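Local coordinates for possible substrate binding protein of ABC transporter system (Rhodopseudomonas palustris, PDB 3N0X) that probably binds branched-chain amino acids or related small ligands in the periplasm and delivers them to an ABC transporter, at residues A253-Y258 with T321-M326; Q337-F342 with E364-P369; Y258-N263 with L355-E360; E267-E272 with A279-F284. One frame throughout, in Å; residues are numbered along the deposited sequence.

Interaction 1 of 4, residues A253-Y258 with T321-M326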
loop_
_atom_site.group_PDB
_atom_site.type_symbol
_atom_site.label_atom_id
_atom_site.label_comp_id
_atom_site.label_asym_id
_atom_site.label_seq_id
_atom_site.Cartn_x
_atom_site.Cartn_y
_atom_site.Cartn_z
ATOM N N ALA A 253 9.042 -6.166 -5.157
ATOM C CA ALA A 253 8.671 -5.874 -3.788
ATOM C C ALA A 253 7.187 -5.702 -3.635
ATOM O O ALA A 253 6.504 -5.291 -4.564
ATOM C CB ALA A 253 9.388 -4.608 -3.291
ATOM N N THR A 254 6.701 -6.046 -2.443
ATOM C CA THR A 254 5.293 -5.974 -2.099
ATOM C C THR A 254 5.034 -5.328 -0.738
ATOM O O THR A 254 5.853 -5.379 0.186
ATOM C CB THR A 254 4.626 -7.388 -2.161
ATOM O OG1 THR A 254 3.189 -7.224 -2.183
ATOM C CG2 THR A 254 5.108 -8.316 -1.024
ATOM N N TYR A 255 3.845 -4.751 -0.624
ATOM C CA TYR A 255 3.367 -4.185 0.638
ATOM C C TYR A 255 3.102 -5.283 1.683
ATOM O O TYR A 255 3.291 -5.078 2.878
ATOM C CB TYR A 255 2.056 -3.409 0.335
ATOM C CG TYR A 255 1.163 -3.074 1.529
ATOM C CD1 TYR A 255 1.493 -2.082 2.457
ATOM C CD2 TYR A 255 -0.023 -3.721 1.689
ATOM C CE1 TYR A 255 0.649 -1.776 3.523
ATOM C CE2 TYR A 255 -0.830 -3.470 2.780
ATOM C CZ TYR A 255 -0.517 -2.467 3.671
ATOM O OH TYR A 255 -1.370 -2.184 4.721
ATOM N N TYR A 256 2.610 -6.425 1.232
ATOM C CA TYR A 256 2.178 -7.495 2.115
ATOM C C TYR A 256 1.989 -8.802 1.350
ATOM O O TYR A 256 1.617 -8.807 0.184
ATOM C CB TYR A 256 0.853 -7.133 2.796
ATOM C CG TYR A 256 0.364 -8.124 3.865
ATOM C CD1 TYR A 256 0.916 -8.155 5.154
ATOM C CD2 TYR A 256 -0.686 -8.996 3.591
ATOM C CE1 TYR A 256 0.427 -9.044 6.111
ATOM C CE2 TYR A 256 -1.172 -9.872 4.528
ATOM C CZ TYR A 256 -0.578 -9.911 5.790
ATOM O OH TYR A 256 -1.091 -10.802 6.708
ATOM N N TYR A 257 2.266 -9.909 2.031
ATOM C CA TYR A 257 1.838 -11.262 1.621
ATOM C C TYR A 257 1.699 -11.996 2.942
ATOM O O TYR A 257 2.605 -11.934 3.757
ATOM C CB TYR A 257 2.821 -11.936 0.652
ATOM C CG TYR A 257 2.386 -13.314 0.252
ATOM C CD1 TYR A 257 1.398 -13.483 -0.696
ATOM C CD2 TYR A 257 2.928 -14.436 0.837
ATOM C CE1 TYR A 257 0.972 -14.752 -1.063
ATOM C CE2 TYR A 257 2.538 -15.699 0.479
ATOM C CZ TYR A 257 1.551 -15.857 -0.455
ATOM O OH TYR A 257 1.138 -17.131 -0.766
ATOM N N TYR A 258 0.571 -12.660 3.153
ATOM C CA TYR A 258 0.237 -13.196 4.472
ATOM C C TYR A 258 1.329 -14.042 5.119
ATOM O O TYR A 258 1.506 -13.988 6.331
ATOM C CB TYR A 258 -1.089 -13.968 4.446
ATOM C CG TYR A 258 -1.122 -15.208 3.572
ATOM C CD1 TYR A 258 -1.364 -15.116 2.206
ATOM C CD2 TYR A 258 -0.951 -16.466 4.125
ATOM C CE1 TYR A 258 -1.411 -16.269 1.399
ATOM C CE2 TYR A 258 -1.000 -17.619 3.333
ATOM C CZ TYR A 258 -1.225 -17.513 1.972
ATOM O OH TYR A 258 -1.243 -18.671 1.186
ATOM N N THR A 321 2.056 -3.526 14.212
ATOM C CA THR A 321 1.095 -3.901 13.183
ATOM C C THR A 321 1.385 -5.337 12.701
ATOM O O THR A 321 2.400 -5.934 13.094
ATOM C CB THR A 321 1.194 -2.965 11.950
ATOM O OG1 THR A 321 2.360 -3.299 11.217
ATOM C CG2 THR A 321 1.228 -1.472 12.330
ATOM N N PRO A 322 0.537 -5.884 11.804
ATOM C CA PRO A 322 0.917 -7.176 11.233
ATOM C C PRO A 322 2.203 -7.163 10.424
ATOM O O PRO A 322 2.736 -8.225 10.100
ATOM C CB PRO A 322 -0.265 -7.521 10.284
ATOM C CG PRO A 322 -1.437 -6.755 10.880
ATOM C CD PRO A 322 -0.829 -5.496 11.400
ATOM N N LYS A 323 2.668 -5.972 10.047
ATOM C CA LYS A 323 3.925 -5.808 9.353
ATOM C C LYS A 323 5.075 -5.412 10.286
ATOM O O LYS A 323 6.129 -4.909 9.840
ATOM C CB LYS A 323 3.783 -4.754 8.250
ATOM C CG LYS A 323 2.827 -5.092 7.119
ATOM C CD LYS A 323 2.752 -4.010 6.038
ATOM C CE LYS A 323 4.104 -3.559 5.625
ATOM N NZ LYS A 323 4.139 -2.765 4.370
ATOM N N GLY A 324 4.881 -5.614 11.584
ATOM C CA GLY A 324 5.834 -5.204 12.584
ATOM C C GLY A 324 5.686 -3.714 12.831
ATOM O O GLY A 324 4.592 -3.144 12.702
ATOM N N LYS A 325 6.794 -3.074 13.127
ATOM C CA LYS A 325 6.785 -1.682 13.551
ATOM C C LYS A 325 6.473 -0.731 12.403
ATOM O O LYS A 325 7.084 -0.825 11.347
ATOM C CB LYS A 325 8.152 -1.312 14.121
ATOM C CG LYS A 325 8.199 0.095 14.715
HETATM N N MSE A 326 5.564 0.201 12.640
HETATM C CA MSE A 326 5.352 1.356 11.750
HETATM C C MSE A 326 5.624 2.618 12.582
HETATM O O MSE A 326 5.566 2.573 13.793
HETATM C CB MSE A 326 3.955 1.385 11.163
HETATM C CG MSE A 326 3.679 0.291 10.164
HETATM SE SE MSE A 326 2.096 0.670 9.205
HETATM C CE MSE A 326 1.958 -0.973 8.299
#
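Lys323, near the tip of the beta hairpin made by strands 318-321 and 324-328, reaches across the buried middle of this periplasmic-binding-protein fold to Tyr255, just past the end of strand 251-254, and illustrates how one buried amine can join separate pieces of backbone. The polar part is a single bond across the contact: Lys323 NZ donates to Tyr255 O at 2.9 Å, lying in the carbonyl plane on a lone pair, with a C=O...N angle of 133°. Ser338 O and Gln337 OE1 on strand 335-345 take the same nitrogen, which is thus held by three oxygens. The apolar part follows the lysine chain. Bent at chi3 (47°), it crosses the Tyr255 side chain at about a right angle and sets CD over one face of that ring, while CG packs 4.1 Å from Tyr256 CD1; Pro322 CB lies against CE1 of Tyr256. A methionine in its place would probably leave Tyr255 O and the two oxygens of strand 335-345 without their shared donor. The hairpin end is fixed locally by a type I turn and an ST turn, in which Lys323 N donates to Thr321 OG1 at 2.9 Å.

Interaction 2 of 4, residues Q337-F342 with E364-P369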
loop_
_atom_site.group_PDB
_atom_site.type_symbol
_atom_site.label_atom_id
_atom_site.label_comp_id
_atom_site.label_asym_id
_atom_site.label_seq_id
_atom_site.Cartn_x
_atom_site.Cartn_y
_atom_site.Cartn_z
ATOM N N GLN A 337 7.269 2.082 7.055
ATOM C CA GLN A 337 6.957 0.681 7.271
ATOM C C GLN A 337 7.886 -0.174 6.430
ATOM O O GLN A 337 8.439 0.270 5.427
ATOM C CB GLN A 337 5.485 0.423 6.910
ATOM C CG GLN A 337 5.095 0.814 5.451
ATOM C CD GLN A 337 3.620 0.812 5.255
ATOM O OE1 GLN A 337 3.040 -0.240 4.958
ATOM N NE2 GLN A 337 2.979 1.981 5.471
ATOM N N SER A 338 8.067 -1.409 6.878
ATOM C CA SER A 338 8.773 -2.392 6.082
ATOM C C SER A 338 8.066 -2.638 4.789
ATOM O O SER A 338 6.879 -2.434 4.704
ATOM C CB SER A 338 8.852 -3.736 6.847
ATOM O OG SER A 338 9.649 -3.658 7.998
HETATM N N MSE A 339 8.815 -3.134 3.812
HETATM C CA MSE A 339 8.252 -3.666 2.573
HETATM C C MSE A 339 9.027 -4.974 2.282
HETATM O O MSE A 339 10.065 -5.230 2.900
HETATM C CB MSE A 339 8.412 -2.646 1.433
HETATM C CG MSE A 339 7.767 -1.270 1.746
HETATM SE SE MSE A 339 5.865 -1.203 1.691
HETATM C CE MSE A 339 5.739 -1.302 -0.211
ATOM N N TYR A 340 8.500 -5.812 1.386
ATOM C CA TYR A 340 9.015 -7.192 1.258
ATOM C C TYR A 340 9.514 -7.508 -0.139
ATOM O O TYR A 340 8.758 -7.438 -1.095
ATOM C CB TYR A 340 7.942 -8.210 1.683
ATOM C CG TYR A 340 7.407 -7.883 3.065
ATOM C CD1 TYR A 340 8.178 -8.118 4.186
ATOM C CD2 TYR A 340 6.151 -7.293 3.220
ATOM C CE1 TYR A 340 7.712 -7.789 5.457
ATOM C CE2 TYR A 340 5.692 -6.950 4.475
ATOM C CZ TYR A 340 6.446 -7.205 5.583
ATOM O OH TYR A 340 5.994 -6.846 6.872
ATOM N N HIS A 341 10.789 -7.803 -0.252
ATOM C CA HIS A 341 11.393 -8.292 -1.471
ATOM C C HIS A 341 11.052 -9.777 -1.542
ATOM O O HIS A 341 11.425 -10.550 -0.668
ATOM C CB HIS A 341 12.924 -8.078 -1.396
ATOM C CG HIS A 341 13.715 -8.609 -2.567
ATOM N ND1 HIS A 341 15.092 -8.504 -2.587
ATOM C CD2 HIS A 341 13.360 -9.270 -3.706
ATOM C CE1 HIS A 341 15.548 -9.054 -3.705
ATOM N NE2 HIS A 341 14.524 -9.506 -4.418
ATOM N N PHE A 342 10.355 -10.154 -2.614
ATOM C CA PHE A 342 9.809 -11.531 -2.801
ATOM C C PHE A 342 10.366 -12.155 -4.060
ATOM O O PHE A 342 10.936 -11.477 -4.919
ATOM C CB PHE A 342 8.272 -11.527 -2.897
ATOM C CG PHE A 342 7.761 -10.828 -4.118
ATOM C CD1 PHE A 342 7.675 -11.472 -5.353
ATOM C CD2 PHE A 342 7.356 -9.487 -4.050
ATOM C CE1 PHE A 342 7.259 -10.805 -6.476
ATOM C CE2 PHE A 342 6.891 -8.814 -5.187
ATOM C CZ PHE A 342 6.846 -9.480 -6.415
ATOM N N GLU A 364 14.730 1.785 7.585
ATOM C CA GLU A 364 15.930 2.569 7.255
ATOM C C GLU A 364 16.578 2.233 5.919
ATOM O O GLU A 364 17.524 2.928 5.494
ATOM C CB GLU A 364 16.995 2.499 8.350
ATOM C CG GLU A 364 16.964 1.265 9.205
ATOM C CD GLU A 364 15.742 1.203 10.129
ATOM O OE1 GLU A 364 15.458 2.136 10.936
ATOM O OE2 GLU A 364 15.053 0.194 10.037
ATOM N N GLU A 365 16.102 1.181 5.266
ATOM C CA GLU A 365 16.630 0.795 3.937
ATOM C C GLU A 365 16.026 1.566 2.777
ATOM O O GLU A 365 16.467 1.363 1.639
ATOM C CB GLU A 365 16.416 -0.709 3.702
ATOM C CG GLU A 365 17.203 -1.543 4.717
ATOM C CD GLU A 365 16.960 -3.036 4.610
ATOM O OE1 GLU A 365 16.956 -3.563 3.486
ATOM O OE2 GLU A 365 16.881 -3.701 5.647
HETATM N N MSE A 366 14.999 2.393 3.025
HETATM C CA MSE A 366 14.311 3.135 1.961
HETATM C C MSE A 366 14.209 4.587 2.369
HETATM O O MSE A 366 13.785 4.871 3.478
HETATM C CB MSE A 366 12.909 2.591 1.713
HETATM C CG MSE A 366 12.843 1.131 1.232
HETATM SE SE MSE A 366 11.131 0.368 1.374
HETATM C CE MSE A 366 11.094 0.219 3.305
ATOM N N ASN A 367 14.631 5.489 1.500
ATOM C CA ASN A 367 14.462 6.932 1.713
ATOM C C ASN A 367 13.166 7.396 1.033
ATOM O O ASN A 367 13.094 7.503 -0.204
ATOM C CB ASN A 367 15.640 7.718 1.129
ATOM C CG ASN A 367 15.480 9.210 1.326
ATOM O OD1 ASN A 367 15.021 9.651 2.366
ATOM N ND2 ASN A 367 15.855 9.989 0.326
ATOM N N ILE A 368 12.131 7.666 1.821
ATOM C CA ILE A 368 10.829 8.057 1.241
ATOM C C ILE A 368 10.820 9.603 1.226
ATOM O O ILE A 368 10.919 10.253 2.293
ATOM C CB ILE A 368 9.639 7.515 2.051
ATOM C CG1 ILE A 368 9.813 6.015 2.303
ATOM C CG2 ILE A 368 8.330 7.864 1.364
ATOM C CD1 ILE A 368 9.964 5.156 1.082
ATOM N N PRO A 369 10.707 10.206 0.024
ATOM C CA PRO A 369 10.760 11.675 -0.048
ATOM C C PRO A 369 9.660 12.369 0.769
ATOM O O PRO A 369 8.559 11.818 0.939
ATOM C CB PRO A 369 10.559 11.968 -1.548
ATOM C CG PRO A 369 9.815 10.804 -2.082
ATOM C CD PRO A 369 10.166 9.605 -1.210
#
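Gln337 NE2 is held by two carbonyl oxygens, of Ala335 and Thr122, and its OE1 accepts from Lys323 NZ, while the backbone O of Gln337 lies 3.4 Å from the terminal methyl CE of Met366. This last meeting is packing, and it opens a small apolar contact between strand 335-345 and the C-terminal stretch that follows strand 359-361. Met366, like Met339, is present as selenomethionine. SE of Met366 lies 3.8 Å from Met339 CG and 4.1 Å from Met339 CB, and the turn at chi3 (-72°) carries CE to Gln337 O and Met339 CG. The two chains meet at about a right angle. Met339 is bent at chi2 and chi3, and its side chain also touches Asp129 and Ser132 of helix 126-137. Nearby, Ser338 OG bonds Glu360 OE2 on the neighbouring strand. Between the segments the attraction is probably mainly dispersive, selenium standing in for sulfur against methylenes and one methyl against a carbonyl oxygen, which suggests dependence on close fit more than on direction.

Interaction 3 of 4, residues Y258-N263 with L355-E360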
loop_
_atom_site.group_PDB
_atom_site.type_symbol
_atom_site.label_atom_id
_atom_site.label_comp_id
_atom_site.label_asym_id
_atom_site.label_seq_id
_atom_site.Cartn_x
_atom_site.Cartn_y
_atom_site.Cartn_z
ATOM N N TYR A 258 0.571 -12.660 3.153
ATOM C CA TYR A 258 0.237 -13.196 4.472
ATOM C C TYR A 258 1.329 -14.042 5.119
ATOM O O TYR A 258 1.506 -13.988 6.331
ATOM C CB TYR A 258 -1.089 -13.968 4.446
ATOM C CG TYR A 258 -1.122 -15.208 3.572
ATOM C CD1 TYR A 258 -1.364 -15.116 2.206
ATOM C CD2 TYR A 258 -0.951 -16.466 4.125
ATOM C CE1 TYR A 258 -1.411 -16.269 1.399
ATOM C CE2 TYR A 258 -1.000 -17.619 3.333
ATOM C CZ TYR A 258 -1.225 -17.513 1.972
ATOM O OH TYR A 258 -1.243 -18.671 1.186
ATOM N N ASP A 259 2.032 -14.848 4.323
ATOM C CA ASP A 259 2.962 -15.824 4.890
ATOM C C ASP A 259 4.345 -15.246 5.077
ATOM O O ASP A 259 5.225 -15.936 5.573
ATOM C CB ASP A 259 3.034 -17.098 4.024
ATOM C CG ASP A 259 3.532 -18.337 4.803
ATOM O OD1 ASP A 259 3.095 -18.540 5.948
ATOM O OD2 ASP A 259 4.325 -19.134 4.242
ATOM N N ILE A 260 4.567 -13.970 4.712
ATOM C CA ILE A 260 5.900 -13.398 4.912
ATOM C C ILE A 260 6.206 -12.868 6.331
ATOM O O ILE A 260 7.186 -13.291 6.951
ATOM C CB ILE A 260 6.276 -12.358 3.828
ATOM C CG1 ILE A 260 6.478 -13.063 2.475
ATOM C CG2 ILE A 260 7.544 -11.589 4.181
ATOM C CD1 ILE A 260 6.857 -12.110 1.343
ATOM N N PRO A 261 5.383 -11.957 6.881
ATOM C CA PRO A 261 5.801 -11.390 8.168
ATOM C C PRO A 261 5.641 -12.398 9.294
ATOM O O PRO A 261 4.594 -13.061 9.406
ATOM C CB PRO A 261 4.840 -10.216 8.389
ATOM C CG PRO A 261 4.271 -9.926 6.975
ATOM C CD PRO A 261 4.195 -11.271 6.345
ATOM N N LYS A 262 6.700 -12.501 10.103
ATOM C CA LYS A 262 6.760 -13.400 11.236
ATOM C C LYS A 262 6.853 -12.562 12.504
ATOM O O LYS A 262 7.912 -12.032 12.905
ATOM C CB LYS A 262 7.954 -14.360 11.101
ATOM C CG LYS A 262 7.984 -15.166 9.833
ATOM C CD LYS A 262 6.767 -15.996 9.638
ATOM C CE LYS A 262 6.791 -16.742 8.327
ATOM N NZ LYS A 262 5.509 -17.450 8.054
ATOM N N ASN A 263 5.693 -12.346 13.088
ATOM C CA ASN A 263 5.579 -11.606 14.311
ATOM C C ASN A 263 4.246 -12.028 14.952
ATOM O O ASN A 263 3.400 -12.596 14.275
ATOM C CB ASN A 263 5.668 -10.104 14.074
ATOM C CG ASN A 263 4.530 -9.579 13.210
ATOM O OD1 ASN A 263 3.364 -9.565 13.642
ATOM N ND2 ASN A 263 4.857 -9.182 11.993
ATOM N N LEU A 355 4.411 -15.848 -2.872
ATOM C CA LEU A 355 5.484 -14.874 -2.780
ATOM C C LEU A 355 6.418 -15.296 -1.656
ATOM O O LEU A 355 6.123 -15.080 -0.463
ATOM C CB LEU A 355 4.948 -13.451 -2.576
ATOM C CG LEU A 355 3.955 -12.965 -3.658
ATOM C CD1 LEU A 355 3.698 -11.454 -3.514
ATOM C CD2 LEU A 355 4.409 -13.315 -5.089
ATOM N N GLU A 356 7.533 -15.910 -2.011
ATOM C CA GLU A 356 8.510 -16.329 -1.032
ATOM C C GLU A 356 9.403 -15.146 -0.629
ATOM O O GLU A 356 9.730 -14.319 -1.457
ATOM C CB GLU A 356 9.350 -17.489 -1.566
ATOM C CG GLU A 356 8.445 -18.714 -1.767
ATOM C CD GLU A 356 9.187 -20.015 -1.869
ATOM O OE1 GLU A 356 10.204 -20.040 -2.613
ATOM O OE2 GLU A 356 8.709 -20.995 -1.223
ATOM N N PRO A 357 9.813 -15.090 0.636
ATOM C CA PRO A 357 10.633 -13.983 1.097
ATOM C C PRO A 357 12.065 -14.082 0.572
ATOM O O PRO A 357 12.673 -15.153 0.612
ATOM C CB PRO A 357 10.605 -14.151 2.610
ATOM C CG PRO A 357 10.422 -15.584 2.819
ATOM C CD PRO A 357 9.503 -16.027 1.732
ATOM N N VAL A 358 12.584 -12.981 0.083
ATOM C CA VAL A 358 14.018 -12.836 -0.187
ATOM C C VAL A 358 14.631 -11.986 0.925
ATOM O O VAL A 358 15.619 -12.389 1.510
ATOM C CB VAL A 358 14.309 -12.243 -1.555
ATOM C CG1 VAL A 358 15.815 -12.106 -1.794
ATOM C CG2 VAL A 358 13.678 -13.140 -2.682
ATOM N N ARG A 359 14.025 -10.829 1.225
ATOM C CA ARG A 359 14.527 -9.935 2.273
ATOM C C ARG A 359 13.394 -9.035 2.720
ATOM O O ARG A 359 12.613 -8.580 1.875
ATOM C CB ARG A 359 15.645 -9.034 1.731
ATOM C CG ARG A 359 16.383 -8.252 2.846
ATOM C CD ARG A 359 17.292 -7.161 2.255
ATOM N NE ARG A 359 17.806 -6.263 3.309
ATOM C CZ ARG A 359 18.828 -6.564 4.112
ATOM N NH1 ARG A 359 19.445 -7.743 4.029
ATOM N NH2 ARG A 359 19.227 -5.691 5.032
ATOM N N GLU A 360 13.344 -8.768 4.032
ATOM C CA GLU A 360 12.481 -7.712 4.568
ATOM C C GLU A 360 13.227 -6.394 4.433
ATOM O O GLU A 360 14.316 -6.243 4.960
ATOM C CB GLU A 360 12.141 -7.948 6.037
ATOM C CG GLU A 360 11.260 -6.821 6.625
ATOM C CD GLU A 360 11.013 -6.970 8.106
ATOM O OE1 GLU A 360 11.475 -7.990 8.690
ATOM O OE2 GLU A 360 10.407 -6.047 8.707
#
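With CG1 of Ile260 beside its backbone N (chi1 -69°) and CD1 fully extended beyond it (chi2 180°), the side chain reaches straight from the 258-263 loop to Leu355 and Pro357. Those residues belong to strand 354-357, which, like strand 359-361, pairs antiparallel with strand 335-345; the corner between the two is a classic beta bulge, Val358 and Arg359 both facing His341. The isoleucine therefore covers the sheet just before its bulge. Both CG1 and CD1 of Ile260 lie 3.6 Å from Leu355 O, and CD1 is 4.2 Å from Pro357 CA, so much of the contact is made with the strand's backbone. On the other branch CG2 of Ile260 packs on the Tyr340 ring, placing the residue over two neighbouring strands. The loop carrying it has its own tie, Lys262 NZ donating to Asp259 O from above the carbonyl plane, and Asn263 caps the following helix through Asn266 N. The closest side-chain approach to the proline is Ile260 CG1 to Pro357 CB, at 4.3 Å.

Interaction 4 of 4, residues E267-E272 with A279-F284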
loop_
_atom_site.group_PDB
_atom_site.type_symbol
_atom_site.label_atom_id
_atom_site.label_comp_id
_atom_site.label_asym_id
_atom_site.label_seq_id
_atom_site.Cartn_x
_atom_site.Cartn_y
_atom_site.Cartn_z
ATOM N N GLU A 267 0.897 -13.514 13.087
ATOM C CA GLU A 267 0.617 -14.917 13.405
ATOM C C GLU A 267 -0.832 -15.104 13.831
ATOM O O GLU A 267 -1.533 -15.970 13.299
ATOM C CB GLU A 267 1.607 -15.421 14.474
ATOM C CG GLU A 267 1.284 -16.758 15.130
ATOM C CD GLU A 267 1.630 -17.964 14.308
ATOM O OE1 GLU A 267 2.193 -17.817 13.191
ATOM O OE2 GLU A 267 1.320 -19.087 14.812
ATOM N N TRP A 268 -1.283 -14.267 14.755
ATOM C CA TRP A 268 -2.671 -14.312 15.222
ATOM C C TRP A 268 -3.646 -13.996 14.078
ATOM O O TRP A 268 -4.634 -14.705 13.846
ATOM C CB TRP A 268 -2.865 -13.352 16.414
ATOM C CG TRP A 268 -4.261 -13.407 16.938
ATOM C CD1 TRP A 268 -4.779 -14.346 17.795
ATOM C CD2 TRP A 268 -5.327 -12.510 16.644
ATOM N NE1 TRP A 268 -6.106 -14.094 18.029
ATOM C CE2 TRP A 268 -6.471 -12.965 17.339
ATOM C CE3 TRP A 268 -5.439 -11.384 15.836
ATOM C CZ2 TRP A 268 -7.703 -12.323 17.253
ATOM C CZ3 TRP A 268 -6.671 -10.739 15.756
ATOM C CH2 TRP A 268 -7.780 -11.201 16.469
ATOM N N LEU A 269 -3.343 -12.945 13.338
ATOM C CA LEU A 269 -4.224 -12.507 12.254
ATOM C C LEU A 269 -4.404 -13.614 11.217
ATOM O O LEU A 269 -5.543 -13.920 10.849
ATOM C CB LEU A 269 -3.669 -11.253 11.614
ATOM C CG LEU A 269 -4.442 -10.827 10.338
ATOM C CD1 LEU A 269 -5.898 -10.499 10.583
ATOM C CD2 LEU A 269 -3.713 -9.616 9.727
ATOM N N VAL A 270 -3.304 -14.206 10.784
ATOM C CA VAL A 270 -3.354 -15.254 9.778
ATOM C C VAL A 270 -4.137 -16.466 10.300
ATOM O O VAL A 270 -5.042 -17.001 9.634
ATOM C CB VAL A 270 -1.962 -15.629 9.242
ATOM C CG1 VAL A 270 -2.113 -16.892 8.341
ATOM C CG2 VAL A 270 -1.362 -14.464 8.461
ATOM N N THR A 271 -3.819 -16.916 11.501
ATOM C CA THR A 271 -4.463 -18.100 12.043
ATOM C C THR A 271 -5.955 -17.903 12.258
ATOM O O THR A 271 -6.800 -18.741 11.856
ATOM C CB THR A 271 -3.788 -18.495 13.337
ATOM O OG1 THR A 271 -2.426 -18.838 13.052
ATOM C CG2 THR A 271 -4.487 -19.698 13.983
ATOM N N GLU A 272 -6.316 -16.766 12.838
ATOM C CA GLU A 272 -7.710 -16.518 13.145
ATOM C C GLU A 272 -8.522 -16.204 11.907
ATOM O O GLU A 272 -9.682 -16.566 11.810
ATOM C CB GLU A 272 -7.802 -15.392 14.172
ATOM C CG GLU A 272 -9.117 -15.333 14.857
ATOM C CD GLU A 272 -9.505 -16.614 15.623
ATOM O OE1 GLU A 272 -8.651 -17.217 16.309
ATOM O OE2 GLU A 272 -10.680 -16.984 15.536
ATOM N N ALA A 279 -9.809 -18.464 4.475
ATOM C CA ALA A 279 -9.012 -17.755 3.509
ATOM C C ALA A 279 -8.001 -16.927 4.285
ATOM O O ALA A 279 -8.260 -16.581 5.431
ATOM C CB ALA A 279 -9.878 -16.832 2.654
ATOM N N PRO A 280 -6.858 -16.612 3.675
ATOM C CA PRO A 280 -5.879 -15.752 4.323
ATOM C C PRO A 280 -6.217 -14.260 4.232
ATOM O O PRO A 280 -7.037 -13.828 3.357
ATOM C CB PRO A 280 -4.583 -16.050 3.570
ATOM C CG PRO A 280 -4.971 -16.772 2.341
ATOM C CD PRO A 280 -6.418 -17.047 2.342
ATOM N N PRO A 281 -5.619 -13.464 5.144
ATOM C CA PRO A 281 -5.738 -12.028 5.051
ATOM C C PRO A 281 -5.014 -11.511 3.819
ATOM O O PRO A 281 -4.021 -12.102 3.389
ATOM C CB PRO A 281 -5.053 -11.529 6.323
ATOM C CG PRO A 281 -4.094 -12.590 6.700
ATOM C CD PRO A 281 -4.685 -13.890 6.212
ATOM N N ASP A 282 -5.494 -10.392 3.304
ATOM C CA ASP A 282 -4.897 -9.712 2.125
ATOM C C ASP A 282 -4.472 -8.270 2.502
ATOM O O ASP A 282 -4.527 -7.859 3.684
ATOM C CB ASP A 282 -5.921 -9.773 0.975
ATOM C CG ASP A 282 -5.276 -9.806 -0.457
ATOM O OD1 ASP A 282 -4.111 -9.371 -0.631
ATOM O OD2 ASP A 282 -6.018 -10.242 -1.398
ATOM N N PHE A 283 -4.020 -7.500 1.501
ATOM C CA PHE A 283 -3.555 -6.118 1.713
ATOM C C PHE A 283 -4.491 -5.343 2.631
ATOM O O PHE A 283 -4.065 -4.665 3.569
ATOM C CB PHE A 283 -3.515 -5.313 0.388
ATOM C CG PHE A 283 -2.275 -5.505 -0.485
ATOM C CD1 PHE A 283 -1.480 -6.643 -0.463
ATOM C CD2 PHE A 283 -1.951 -4.510 -1.390
ATOM C CE1 PHE A 283 -0.374 -6.758 -1.345
ATOM C CE2 PHE A 283 -0.828 -4.602 -2.193
ATOM C CZ PHE A 283 -0.063 -5.740 -2.185
ATOM N N PHE A 284 -5.761 -5.362 2.270
ATOM C CA PHE A 284 -6.724 -4.469 2.891
ATOM C C PHE A 284 -6.981 -4.853 4.337
ATOM O O PHE A 284 -7.184 -3.993 5.221
ATOM C CB PHE A 284 -7.992 -4.403 2.028
ATOM C CG PHE A 284 -7.717 -3.874 0.668
ATOM C CD1 PHE A 284 -7.591 -2.523 0.464
ATOM C CD2 PHE A 284 -7.621 -4.724 -0.420
ATOM C CE1 PHE A 284 -7.315 -2.010 -0.807
ATOM C CE2 PHE A 284 -7.288 -4.226 -1.664
ATOM C CZ PHE A 284 -7.134 -2.886 -1.864
#
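Val270, on helix 264-277, and the extended Pro280-Pro281 pair draw close where the chain doubles back toward helix 283-302, CA of Val270 lying 6.0 Å from CA of Pro280. Both prolines have the backbone angles of polyproline II, and the second turns its ring onto the helix. Pro281 CG sits 3.8 Å from Val270 CG2, the two side chains crossing at about a right angle, while CD of Pro281 comes 4.0 Å from Val270 CA, on the helix backbone itself. Leu269 slides past the ring in the opposite sense: with its CG anti to N (chi1 172°), it brings CG to 4.1 Å from Pro281 CG and CD2 to 4.1 Å from Pro281 CB. The ring thus rests against two consecutive residues of one helix, and it also touches Tyr256 and His273. A glycine here would probably leave Leu269 and Val270 facing a gap and give the connection between the helices freedom to flex. Beyond the prolines, Asp282 directly precedes the next helix; its OD1 accepts from the N of the adjoining Phe283 at 2.8 Å and its OD2 from Leu238 N, and the helix start would be likely to favour its negative charge. Across the contact itself only carbon meets carbon, so this corner between two successive helices is probably held by the shape of a rigid ring and by exclusion of water.

From the N terminus, 253-258 and 258-263 come first, sharing Tyr258, and their partners 321-326 and 355-360 follow in the same order, so interactions 1 and 3 cross. Interaction 4 closes a short loop made of the end of helix 264-277 and the link to helix 283-302, lying within the spans of both. Interaction 2 opens only after interaction 1 has closed, and it crosses interaction 3 because 355-360 falls between 337-342 and 364-369. Strand 335-345 is the common thread: it neighbours strands 251-254, 324-328, 354-357 and 359-361, so interactions 1, 2 and 3 all reach one antiparallel sheet. Interaction 4 adds the helices beside it, touching interactions 1 and 3, whereas its nearest atoms stay about 8 Å from interaction 2.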